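Local structure of StAR-related lipid transfer protein 5 (2R55) at residues V54-R59 against R213-F218. The protein probably binds cholesterol or other sterols and carries them within the cell, as a lipid-transfer protein built on a START domain. Sequence-based numbering, arbitrary orientation.
Sequences VSVSWR and RSMTRF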
loop_
_atom_site.group_PDB
_atom_site.type_symbol
_atom_site.label_atom_id
_atom_site.label_comp_id
_atom_site.label_asym_id
_atom_site.label_seq_id
_atom_site.Cartn_x
_atom_site.Cartn_y
_atom_site.Cartn_z
ATOM N N VAL A 54 -5.591 15.378 2.568
ATOM C CA VAL A 54 -4.762 14.604 1.646
ATOM C C VAL A 54 -4.302 15.374 0.416
ATOM O O VAL A 54 -4.741 16.492 0.153
ATOM C CB VAL A 54 -5.505 13.346 1.118
ATOM C CG1 VAL A 54 -4.506 12.226 0.806
ATOM C CG2 VAL A 54 -6.565 12.870 2.106
ATOM N N SER A 55 -3.412 14.724 -0.334
ATOM C CA SER A 55 -2.870 15.207 -1.595
ATOM C C SER A 55 -2.344 14.003 -2.369
ATOM O O SER A 55 -1.523 13.220 -1.863
ATOM C CB SER A 55 -1.719 16.155 -1.336
ATOM O OG SER A 55 -0.695 15.460 -0.657
ATOM N N VAL A 56 -2.825 13.830 -3.588
ATOM C CA VAL A 56 -2.354 12.712 -4.363
ATOM C C VAL A 56 -1.781 13.186 -5.689
ATOM O O VAL A 56 -2.293 14.119 -6.310
ATOM C CB VAL A 56 -3.429 11.572 -4.511
ATOM C CG1 VAL A 56 -4.259 11.425 -3.227
ATOM C CG2 VAL A 56 -4.332 11.815 -5.679
ATOM N N SER A 57 -0.683 12.556 -6.086
ATOM C CA SER A 57 -0.070 12.814 -7.372
ATOM C C SER A 57 0.378 11.485 -7.944
ATOM O O SER A 57 0.322 10.466 -7.251
ATOM C CB SER A 57 1.117 13.764 -7.216
ATOM O OG SER A 57 1.912 13.406 -6.101
ATOM N N TRP A 58 0.811 11.487 -9.201
ATOM C CA TRP A 58 1.163 10.260 -9.876
ATOM C C TRP A 58 2.407 10.499 -10.715
ATOM O O TRP A 58 2.868 11.648 -10.847
ATOM C CB TRP A 58 -0.006 9.759 -10.752
ATOM C CG TRP A 58 -0.278 10.675 -11.900
ATOM C CD1 TRP A 58 -1.021 11.822 -11.874
ATOM C CD2 TRP A 58 0.235 10.557 -13.231
ATOM N NE1 TRP A 58 -1.004 12.426 -13.107
ATOM C CE2 TRP A 58 -0.241 11.672 -13.962
ATOM C CE3 TRP A 58 1.045 9.617 -13.884
ATOM C CZ2 TRP A 58 0.066 11.871 -15.323
ATOM C CZ3 TRP A 58 1.356 9.819 -15.242
ATOM C CH2 TRP A 58 0.862 10.938 -15.939
ATOM N N ARG A 59 2.963 9.409 -11.252
ATOM C CA ARG A 59 3.945 9.469 -12.326
ATOM C C ARG A 59 4.050 8.111 -13.015
ATOM O O ARG A 59 3.680 7.102 -12.427
ATOM C CB ARG A 59 5.312 9.942 -11.817
ATOM C CG ARG A 59 6.175 8.859 -11.229
ATOM C CD ARG A 59 7.325 9.466 -10.488
ATOM N NE ARG A 59 8.263 8.442 -10.058
ATOM C CZ ARG A 59 9.412 8.709 -9.446
ATOM N NH1 ARG A 59 9.748 9.971 -9.204
ATOM N NH2 ARG A 59 10.210 7.719 -9.071
ATOM N N ARG A 213 -8.883 8.393 -6.659
ATOM C CA ARG A 213 -10.024 8.314 -5.760
ATOM C C ARG A 213 -9.818 7.265 -4.688
ATOM O O ARG A 213 -10.274 7.423 -3.557
ATOM C CB ARG A 213 -11.286 7.971 -6.548
ATOM C CG ARG A 213 -11.742 9.049 -7.523
ATOM C CD ARG A 213 -13.290 9.229 -7.494
ATOM N NE ARG A 213 -14.008 8.052 -7.987
ATOM C CZ ARG A 213 -15.327 7.863 -7.886
ATOM N NH1 ARG A 213 -16.116 8.774 -7.306
ATOM N NH2 ARG A 213 -15.867 6.748 -8.370
ATOM N N SER A 214 -9.119 6.198 -5.052
ATOM C CA SER A 214 -8.846 5.099 -4.140
ATOM C C SER A 214 -7.952 5.595 -3.002
ATOM O O SER A 214 -8.176 5.256 -1.842
ATOM C CB SER A 214 -8.188 3.940 -4.903
ATOM O OG SER A 214 -8.181 2.738 -4.150
ATOM N N MET A 215 -6.968 6.430 -3.345
ATOM C CA MET A 215 -6.048 7.017 -2.356
ATOM C C MET A 215 -6.703 8.016 -1.385
ATOM O O MET A 215 -6.452 7.964 -0.188
ATOM C CB MET A 215 -4.857 7.663 -3.065
ATOM C CG MET A 215 -3.739 8.152 -2.144
ATOM S SD MET A 215 -2.581 6.862 -1.653
ATOM C CE MET A 215 -1.644 6.629 -3.148
ATOM N N THR A 216 -7.528 8.925 -1.905
ATOM C CA THR A 216 -8.232 9.911 -1.061
ATOM C C THR A 216 -9.238 9.263 -0.088
ATOM O O THR A 216 -9.433 9.749 1.032
ATOM C CB THR A 216 -8.984 10.954 -1.895
ATOM O OG1 THR A 216 -10.008 10.302 -2.661
ATOM C CG2 THR A 216 -8.025 11.700 -2.812
ATOM N N ARG A 217 -9.851 8.172 -0.538
ATOM C CA ARG A 217 -10.734 7.344 0.276
ATOM C C ARG A 217 -9.968 6.534 1.315
ATOM O O ARG A 217 -10.463 6.296 2.423
ATOM C CB ARG A 217 -11.532 6.382 -0.628
ATOM C CG ARG A 217 -12.914 6.876 -0.994
ATOM C CD ARG A 217 -13.274 6.558 -2.450
ATOM N NE ARG A 217 -14.733 6.522 -2.640
ATOM C CZ ARG A 217 -15.528 7.594 -2.631
ATOM N NH1 ARG A 217 -15.025 8.823 -2.461
ATOM N NH2 ARG A 217 -16.835 7.438 -2.789
ATOM N N PHE A 218 -8.773 6.085 0.932
ATOM C CA PHE A 218 -7.894 5.331 1.822
ATOM C C PHE A 218 -7.580 6.171 3.075
ATOM O O PHE A 218 -7.732 5.702 4.212
ATOM C CB PHE A 218 -6.640 4.917 1.057
ATOM C CG PHE A 218 -5.539 4.341 1.911
ATOM C CD1 PHE A 218 -5.499 2.980 2.206
ATOM C CD2 PHE A 218 -4.498 5.152 2.371
ATOM C CE1 PHE A 218 -4.441 2.451 2.977
ATOM C CE2 PHE A 218 -3.468 4.627 3.147
ATOM C CZ PHE A 218 -3.436 3.279 3.448
#
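Val-56 turns its CG1 anti to its own carbonyl carbon, and Met-215 extends CG anti to its backbone N (chi1 -173°), which brings the two groups together between strand and helix. CG1 of Val-56 lies 3.5 Å from CG of Met-215, and the valine and methionine lie side by side, pointing opposite ways. The methionine bends at both chi2 and chi3, and its contact with the valine is made by the base of the chain, CB and CG, while the residue also packs on Tyr-69 of the adjacent strand 67-75 and on Thr-192 and Phe-194 of strand 188-197, one strand further on. The same Val-56 methyl meets CG2 of Thr-216 at 3.8 Å, the two side chains roughly perpendicular. This is the helix-grip arrangement of START domains, in which the C-terminal helix 204-227 packs across the curved beta-sheet; here its residues 213-218 run nearly antiparallel to strand segment 54-59, at 155°, with the axes 8.6 Å apart at closest approach. Thr-216 keeps its methyl on the strand while its hydroxyl donates to Arg-213 O, with OG1 3.0 Å from that oxygen and above the carbonyl plane. Arg-217 N reaches the same oxygen from the same face, and OG1 is also hydrogen-bonded to Arg-49 NH2 of strand 46-49. Val-54 also faces the helix, with CG2 4.4 Å from Thr-216 O.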